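Local atomic coordinates of pyrroline carboxylate reductase (PDB entry 2RCY), a protein that binds NADP and probably reduces pyrroline-5-carboxylate to proline, the last step of proline synthesis. Residues Pro117-Ser129 against Phe145-Met159. Numbering follows the deposited sequence.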
ATOM      1  N   PRO A 117       7.766  20.592 -29.184  1.00 35.36           N
ATOM      2  CA  PRO A 117       7.503  20.070 -30.534  1.00 35.39           C
ATOM      3  C   PRO A 117       7.367  21.105 -31.658  1.00 35.43           C
ATOM      4  O   PRO A 117       7.385  20.731 -32.832  1.00 35.40           O
ATOM      5  CB  PRO A 117       6.178  19.329 -30.357  1.00 35.36           C
ATOM      6  CG  PRO A 117       6.236  18.831 -28.982  1.00 35.35           C
ATOM      7  CD  PRO A 117       6.898  19.923 -28.193  1.00 35.34           C
ATOM      8  N   CYS A 118       7.229  22.383 -31.305  1.00 35.51           N
ATOM      9  CA  CYS A 118       7.154  23.458 -32.297  1.00 35.57           C
ATOM     10  C   CYS A 118       8.461  23.610 -33.078  1.00 35.59           C
ATOM     11  O   CYS A 118       8.468  24.144 -34.189  1.00 35.63           O
ATOM     12  CB  CYS A 118       6.767  24.781 -31.634  1.00 35.58           C
ATOM     13  SG  CYS A 118       8.010  25.454 -30.512  1.00 35.86           S
ATOM     14  N   LEU A 119       9.553  23.128 -32.484  1.00 35.60           N
ATOM     15  CA  LEU A 119      10.871  23.097 -33.120  1.00 35.61           C
ATOM     16  C   LEU A 119      10.851  22.316 -34.435  1.00 35.61           C
ATOM     17  O   LEU A 119      11.505  22.708 -35.403  1.00 35.69           O
ATOM     18  CB  LEU A 119      11.909  22.499 -32.159  1.00 35.61           C
ATOM     19  CG  LEU A 119      13.379  22.402 -32.591  1.00 35.63           C
ATOM     20  CD1 LEU A 119      14.030  23.777 -32.686  1.00 35.69           C
ATOM     21  CD2 LEU A 119      14.158  21.511 -31.635  1.00 35.59           C
ATOM     22  N   VAL A 120      10.101  21.216 -34.460  1.00 35.59           N
ATOM     23  CA  VAL A 120       9.932  20.415 -35.677  1.00 35.58           C
ATOM     24  C   VAL A 120       8.597  20.721 -36.377  1.00 35.55           C
ATOM     25  O   VAL A 120       8.074  19.902 -37.139  1.00 35.56           O
ATOM     26  CB  VAL A 120      10.113  18.886 -35.413  1.00 35.54           C
ATOM     27  CG1 VAL A 120      11.542  18.582 -34.988  1.00 35.50           C
ATOM     28  CG2 VAL A 120       9.119  18.374 -34.371  1.00 35.62           C
ATOM     29  N   GLY A 121       8.058  21.908 -36.106  1.00 35.52           N
ATOM     30  CA  GLY A 121       6.832  22.389 -36.743  1.00 35.49           C
ATOM     31  C   GLY A 121       5.571  21.644 -36.351  1.00 35.47           C
ATOM     32  O   GLY A 121       4.594  21.634 -37.106  1.00 35.46           O
ATOM     33  N   GLU A 122       5.587  21.033 -35.168  1.00 35.43           N
ATOM     34  CA  GLU A 122       4.472  20.208 -34.705  1.00 35.48           C
ATOM     35  C   GLU A 122       4.026  20.591 -33.289  1.00 35.40           C
ATOM     36  O   GLU A 122       3.596  19.741 -32.504  1.00 35.33           O
ATOM     37  CB  GLU A 122       4.852  18.724 -34.782  1.00 35.54           C
ATOM     38  CG  GLU A 122       3.693  17.797 -35.135  1.00 35.98           C
ATOM     39  CD  GLU A 122       3.139  18.045 -36.530  1.00 36.31           C
ATOM     40  OE1 GLU A 122       3.920  18.000 -37.504  1.00 36.50           O
ATOM     41  OE2 GLU A 122       1.916  18.279 -36.649  1.00 36.58           O
ATOM     42  N   GLY A 123       4.118  21.881 -32.982  1.00 35.34           N
ATOM     43  CA  GLY A 123       3.764  22.390 -31.663  1.00 35.28           C
ATOM     44  C   GLY A 123       2.274  22.452 -31.402  1.00 35.26           C
ATOM     45  O   GLY A 123       1.471  22.546 -32.330  1.00 35.26           O
ATOM     46  N   SER A 124       1.907  22.381 -30.126  1.00 35.27           N
ATOM     47  CA  SER A 124       0.529  22.590 -29.706  1.00 35.34           C
ATOM     48  C   SER A 124       0.454  23.869 -28.886  1.00 35.48           C
ATOM     49  O   SER A 124       1.242  24.073 -27.959  1.00 35.45           O
ATOM     50  CB  SER A 124       0.015  21.398 -28.900  1.00 35.31           C
ATOM     51  OG  SER A 124      -1.358  21.551 -28.594  1.00 34.95           O
ATOM     52  N   PHE A 125      -0.490  24.733 -29.241  1.00 35.66           N
ATOM     53  CA  PHE A 125      -0.614  26.035 -28.604  1.00 35.82           C
ATOM     54  C   PHE A 125      -2.037  26.304 -28.133  1.00 36.08           C
ATOM     55  O   PHE A 125      -3.007  25.917 -28.790  1.00 35.99           O
ATOM     56  CB  PHE A 125      -0.185  27.157 -29.557  1.00 35.69           C
ATOM     57  CG  PHE A 125       1.126  26.914 -30.257  1.00 35.53           C
ATOM     58  CD1 PHE A 125       1.160  26.289 -31.501  1.00 35.31           C
ATOM     59  CD2 PHE A 125       2.322  27.336 -29.687  1.00 35.28           C
ATOM     60  CE1 PHE A 125       2.370  26.069 -32.156  1.00 35.22           C
ATOM     61  CE2 PHE A 125       3.538  27.122 -30.337  1.00 35.32           C
ATOM     62  CZ  PHE A 125       3.560  26.489 -31.576  1.00 35.33           C
ATOM     63  N   ILE A 126      -2.143  26.959 -26.981  1.00 36.49           N
ATOM     64  CA  ILE A 126      -3.401  27.536 -26.504  1.00 36.95           C
ATOM     65  C   ILE A 126      -3.153  28.977 -26.075  1.00 37.33           C
ATOM     66  O   ILE A 126      -2.084  29.294 -25.544  1.00 37.30           O
ATOM     67  CB  ILE A 126      -4.052  26.734 -25.331  1.00 36.87           C
ATOM     68  CG1 ILE A 126      -3.072  26.511 -24.160  1.00 36.70           C
ATOM     69  CG2 ILE A 126      -4.703  25.446 -25.846  1.00 36.78           C
ATOM     70  CD1 ILE A 126      -2.141  25.304 -24.281  1.00 36.55           C
ATOM     71  N   TYR A 127      -4.126  29.852 -26.315  1.00 37.93           N
ATOM     72  CA  TYR A 127      -3.967  31.259 -25.948  1.00 38.54           C
ATOM     73  C   TYR A 127      -5.242  31.967 -25.514  1.00 38.99           C
ATOM     74  O   TYR A 127      -6.355  31.556 -25.855  1.00 39.01           O
ATOM     75  CB  TYR A 127      -3.261  32.050 -27.065  1.00 38.52           C
ATOM     76  CG  TYR A 127      -4.169  32.592 -28.154  1.00 38.66           C
ATOM     77  CD1 TYR A 127      -4.599  33.918 -28.133  1.00 38.64           C
ATOM     78  CD2 TYR A 127      -4.584  31.783 -29.211  1.00 38.70           C
ATOM     79  CE1 TYR A 127      -5.426  34.423 -29.133  1.00 38.78           C
ATOM     80  CE2 TYR A 127      -5.408  32.278 -30.217  1.00 38.67           C
ATOM     81  CZ  TYR A 127      -5.827  33.597 -30.171  1.00 38.78           C
ATOM     82  OH  TYR A 127      -6.645  34.091 -31.164  1.00 38.91           O
ATOM     83  N   CYS A 128      -5.047  33.031 -24.743  1.00 39.58           N
ATOM     84  CA  CYS A 128      -6.103  33.955 -24.363  1.00 40.14           C
ATOM     85  C   CYS A 128      -5.501  35.357 -24.384  1.00 40.69           C
ATOM     86  O   CYS A 128      -4.278  35.516 -24.317  1.00 40.65           O
ATOM     87  CB  CYS A 128      -6.644  33.615 -22.973  1.00 40.08           C
ATOM     88  SG  CYS A 128      -5.402  33.638 -21.662  1.00 39.78           S
ATOM     89  N   SER A 129      -6.356  36.369 -24.482  1.00 41.42           N
ATOM     90  CA  SER A 129      -5.893  37.747 -24.594  1.00 42.18           C
ATOM     91  C   SER A 129      -6.759  38.710 -23.790  1.00 42.73           C
ATOM     92  O   SER A 129      -7.914  38.410 -23.482  1.00 42.79           O
ATOM     93  CB  SER A 129      -5.849  38.168 -26.064  1.00 42.18           C
ATOM     94  OG  SER A 129      -7.122  38.044 -26.670  1.00 42.28           O
ATOM     95  N   PHE A 145       1.872  30.976 -34.911  1.00 46.76           N
ATOM     96  CA  PHE A 145       1.912  29.666 -34.266  1.00 46.20           C
ATOM     97  C   PHE A 145       1.332  28.531 -35.117  1.00 45.79           C
ATOM     98  O   PHE A 145       1.708  27.372 -34.938  1.00 45.76           O
ATOM     99  CB  PHE A 145       1.274  29.733 -32.873  1.00 46.19           C
ATOM    100  CG  PHE A 145       1.948  30.715 -31.947  1.00 46.17           C
ATOM    101  CD1 PHE A 145       3.208  30.448 -31.419  1.00 46.05           C
ATOM    102  CD2 PHE A 145       1.329  31.914 -31.612  1.00 46.24           C
ATOM    103  CE1 PHE A 145       3.836  31.357 -30.570  1.00 46.08           C
ATOM    104  CE2 PHE A 145       1.948  32.830 -30.763  1.00 46.15           C
ATOM    105  CZ  PHE A 145       3.205  32.549 -30.242  1.00 46.06           C
ATOM    106  N   ASN A 146       0.433  28.862 -36.044  1.00 45.29           N
ATOM    107  CA  ASN A 146      -0.062  27.880 -37.018  1.00 44.79           C
ATOM    108  C   ASN A 146       0.974  27.519 -38.084  1.00 44.34           C
ATOM    109  O   ASN A 146       0.812  26.533 -38.807  1.00 44.32           O
ATOM    110  CB  ASN A 146      -1.366  28.343 -37.679  1.00 44.89           C
ATOM    111  CG  ASN A 146      -2.605  27.944 -36.888  1.00 45.08           C
ATOM    112  OD1 ASN A 146      -2.671  26.857 -36.309  1.00 45.13           O
ATOM    113  ND2 ASN A 146      -3.601  28.823 -36.877  1.00 45.34           N
ATOM    114  N   SER A 147       2.032  28.324 -38.174  1.00 43.73           N
ATOM    115  CA  SER A 147       3.140  28.060 -39.091  1.00 43.21           C
ATOM    116  C   SER A 147       4.051  26.946 -38.573  1.00 42.81           C
ATOM    117  O   SER A 147       4.733  26.278 -39.356  1.00 42.78           O
ATOM    118  CB  SER A 147       3.950  29.337 -39.341  1.00 43.22           C
ATOM    119  OG  SER A 147       4.754  29.670 -38.223  1.00 43.12           O
ATOM    120  N   CYS A 148       4.059  26.755 -37.255  1.00 42.28           N
ATOM    121  CA  CYS A 148       4.874  25.719 -36.620  1.00 41.76           C
ATOM    122  C   CYS A 148       4.064  24.829 -35.665  1.00 41.35           C
ATOM    123  O   CYS A 148       4.614  24.249 -34.725  1.00 41.27           O
ATOM    124  CB  CYS A 148       6.074  26.345 -35.899  1.00 41.79           C
ATOM    125  SG  CYS A 148       5.650  27.496 -34.569  1.00 41.86           S
ATOM    126  N   GLY A 149       2.760  24.722 -35.918  1.00 40.84           N
ATOM    127  CA  GLY A 149       1.888  23.866 -35.121  1.00 40.29           C
ATOM    128  C   GLY A 149       0.410  24.175 -35.250  1.00 39.93           C
ATOM    129  O   GLY A 149      -0.035  24.707 -36.266  1.00 39.93           O
ATOM    130  N   ILE A 150      -0.352  23.824 -34.215  1.00 39.53           N
ATOM    131  CA  ILE A 150      -1.796  24.064 -34.179  1.00 39.14           C
ATOM    132  C   ILE A 150      -2.163  24.872 -32.934  1.00 38.86           C
ATOM    133  O   ILE A 150      -1.863  24.466 -31.811  1.00 38.82           O
ATOM    134  CB  ILE A 150      -2.606  22.735 -34.230  1.00 39.17           C
ATOM    135  CG1 ILE A 150      -2.375  22.017 -35.566  1.00 39.12           C
ATOM    136  CG2 ILE A 150      -4.103  22.990 -34.008  1.00 39.13           C
ATOM    137  CD1 ILE A 150      -2.852  20.572 -35.600  1.00 39.16           C
ATOM    138  N   ILE A 151      -2.810  26.016 -33.147  1.00 38.61           N
ATOM    139  CA  ILE A 151      -3.185  26.913 -32.054  1.00 38.32           C
ATOM    140  C   ILE A 151      -4.702  27.004 -31.848  1.00 38.14           C
ATOM    141  O   ILE A 151      -5.471  27.055 -32.812  1.00 38.11           O
ATOM    142  CB  ILE A 151      -2.540  28.331 -32.215  1.00 38.35           C
ATOM    143  CG1 ILE A 151      -2.776  29.188 -30.963  1.00 38.39           C
ATOM    144  CG2 ILE A 151      -3.028  29.032 -33.488  1.00 38.26           C
ATOM    145  CD1 ILE A 151      -1.776  30.318 -30.772  1.00 38.28           C
ATOM    146  N   HIS A 152      -5.112  26.998 -30.582  1.00 37.87           N
ATOM    147  CA  HIS A 152      -6.507  27.191 -30.199  1.00 37.66           C
ATOM    148  C   HIS A 152      -6.635  28.428 -29.318  1.00 37.52           C
ATOM    149  O   HIS A 152      -5.743  28.721 -28.520  1.00 37.49           O
ATOM    150  CB  HIS A 152      -7.027  25.976 -29.426  1.00 37.67           C
ATOM    151  CG  HIS A 152      -7.005  24.701 -30.209  1.00 37.78           C
ATOM    152  ND1 HIS A 152      -8.114  24.213 -30.867  1.00 37.80           N
ATOM    153  CD2 HIS A 152      -6.012  23.808 -30.432  1.00 37.55           C
ATOM    154  CE1 HIS A 152      -7.803  23.077 -31.465  1.00 37.62           C
ATOM    155  NE2 HIS A 152      -6.534  22.810 -31.218  1.00 37.50           N
ATOM    156  N   GLU A 153      -7.739  29.154 -29.467  1.00 37.38           N
ATOM    157  CA  GLU A 153      -8.077  30.212 -28.522  1.00 37.26           C
ATOM    158  C   GLU A 153      -9.039  29.653 -27.486  1.00 37.07           C
ATOM    159  O   GLU A 153     -10.105  29.132 -27.827  1.00 37.10           O
ATOM    160  CB  GLU A 153      -8.687  31.431 -29.217  1.00 37.25           C
ATOM    161  CG  GLU A 153      -8.876  32.621 -28.273  1.00 37.41           C
ATOM    162  CD  GLU A 153      -9.440  33.860 -28.949  1.00 37.62           C
ATOM    163  OE1 GLU A 153     -10.053  33.742 -30.035  1.00 37.95           O
ATOM    164  OE2 GLU A 153      -9.274  34.959 -28.378  1.00 37.98           O
ATOM    165  N   ILE A 154      -8.649  29.755 -26.219  1.00 36.84           N
ATOM    166  CA  ILE A 154      -9.446  29.220 -25.120  1.00 36.60           C
ATOM    167  C   ILE A 154      -9.686  30.283 -24.050  1.00 36.43           C
ATOM    168  O   ILE A 154      -9.052  31.342 -24.065  1.00 36.47           O
ATOM    169  CB  ILE A 154      -8.787  27.960 -24.488  1.00 36.60           C
ATOM    170  CG1 ILE A 154      -7.446  28.307 -23.831  1.00 36.52           C
ATOM    171  CG2 ILE A 154      -8.620  26.850 -25.530  1.00 36.60           C
ATOM    172  CD1 ILE A 154      -6.971  27.282 -22.824  1.00 36.36           C
ATOM    173  N   LYS A 155     -10.606  29.994 -23.132  1.00 36.23           N
ATOM    174  CA  LYS A 155     -10.862  30.855 -21.975  1.00 36.01           C
ATOM    175  C   LYS A 155      -9.623  30.935 -21.083  1.00 35.73           C
ATOM    176  O   LYS A 155      -8.812  30.006 -21.053  1.00 35.75           O
ATOM    177  CB  LYS A 155     -12.048  30.325 -21.168  1.00 36.09           C
ATOM    178  CG  LYS A 155     -13.380  30.355 -21.900  1.00 36.41           C
ATOM    179  CD  LYS A 155     -14.451  29.624 -21.106  1.00 37.09           C
ATOM    180  CE  LYS A 155     -15.821  29.780 -21.745  1.00 37.61           C
ATOM    181  NZ  LYS A 155     -16.879  29.095 -20.954  1.00 37.84           N
ATOM    182  N   GLU A 156      -9.485  32.039 -20.353  1.00 35.41           N
ATOM    183  CA  GLU A 156      -8.350  32.229 -19.450  1.00 35.19           C
ATOM    184  C   GLU A 156      -8.346  31.211 -18.305  1.00 34.91           C
ATOM    185  O   GLU A 156      -7.283  30.744 -17.888  1.00 34.83           O
ATOM    186  CB  GLU A 156      -8.324  33.654 -18.891  1.00 35.19           C
ATOM    187  CG  GLU A 156      -6.996  34.037 -18.248  1.00 35.17           C
ATOM    188  CD  GLU A 156      -7.041  35.360 -17.505  1.00 35.41           C
ATOM    189  OE1 GLU A 156      -6.069  35.654 -16.777  1.00 35.70           O
ATOM    190  OE2 GLU A 156      -8.035  36.108 -17.641  1.00 35.63           O
ATOM    191  N   LYS A 157      -9.535  30.865 -17.815  1.00 34.60           N
ATOM    192  CA  LYS A 157      -9.677  29.910 -16.714  1.00 34.40           C
ATOM    193  C   LYS A 157      -9.292  28.479 -17.111  1.00 34.08           C
ATOM    194  O   LYS A 157      -9.008  27.648 -16.245  1.00 34.12           O
ATOM    195  CB  LYS A 157     -11.095  29.956 -16.126  1.00 34.38           C
ATOM    196  CG  LYS A 157     -12.203  29.441 -17.048  1.00 34.62           C
ATOM    197  CD  LYS A 157     -13.574  29.444 -16.363  1.00 34.75           C
ATOM    198  CE  LYS A 157     -13.665  28.435 -15.215  1.00 35.40           C
ATOM    199  NZ  LYS A 157     -13.480  27.021 -15.662  1.00 35.84           N
ATOM    200  N   ASP A 158      -9.281  28.206 -18.416  1.00 33.70           N
ATOM    201  CA  ASP A 158      -8.919  26.890 -18.945  1.00 33.24           C
ATOM    202  C   ASP A 158      -7.432  26.770 -19.290  1.00 32.96           C
ATOM    203  O   ASP A 158      -6.977  25.711 -19.725  1.00 32.97           O
ATOM    204  CB  ASP A 158      -9.764  26.561 -20.181  1.00 33.19           C
ATOM    205  CG  ASP A 158     -11.216  26.275 -19.846  1.00 33.15           C
ATOM    206  OD1 ASP A 158     -11.556  26.138 -18.651  1.00 33.32           O
ATOM    207  OD2 ASP A 158     -12.027  26.183 -20.792  1.00 33.30           O
HETATM  208  N   MSE A 159      -6.682  27.853 -19.093  1.00 32.57           N
HETATM  209  CA  MSE A 159      -5.263  27.898 -19.456  1.00 32.21           C
HETATM  210  C   MSE A 159      -4.385  26.994 -18.597  1.00 31.75           C
HETATM  211  O   MSE A 159      -3.370  26.480 -19.069  1.00 31.69           O
HETATM  212  CB  MSE A 159      -4.735  29.331 -19.392  1.00 32.42           C
HETATM  213  CG  MSE A 159      -5.148  30.221 -20.558  1.00 32.98           C
HETATM  214 SE   MSE A 159      -4.243  29.802 -22.241  0.80 35.28          SE
HETATM  215  CE  MSE A 159      -2.393  30.111 -21.724  1.00 33.71           C
TER
HETATM  216  O   HOH W   1      -3.126  21.839 -30.655  1.00 24.71           O
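Gly-123, Phe-125 and Tyr-127 each give an N-H to, and take one from, the strand 149-153 side, making six parallel-sheet bonds that run from Cys-148 O to Ile-154 N. Gly-123 N meets Cys-148 O at 3.0 Å, in the carbonyl plane and on a lone pair; His-152 N instead comes to Phe-125 O from above the carbonyl plane. One water joins Ser-124 OG to Ile-150 O, and the same hydroxyl is hydrogen-bonded to Ser-166.

Phe-125 is the main apolar piece. Its CG lies anti to the carbonyl carbon (chi1 -48°), which turns one face of the ring to Phe-145: CB of Phe-145 sits over the ring centre, 3.8 Å from the Phe-125 centroid, while the two ring planes are inclined at 45°. Gly-149 CA, with no side chain, meets the Phe-125 edge 3.7 Å from CE1. Cys-148 SG approaches CZ of Phe-125 obliquely at 3.8 Å. Further along, Ile-151 CD1 packs on Tyr-127 CD2 at 3.5 Å, and Glu-153 lays its CG over a face of the Tyr-127 ring, its carboxylate nearly parallel to that ring and salt-bridged to Lys-138. Cys-128 SG touches CG of selenomethionine Met-159 at 3.6 Å.

The strands are the two arms of a beta-alpha-beta crossover through helix 135-146: backbone bonds fix their register, while Phe-125 and Tyr-127 fill the layer between sheet and helix.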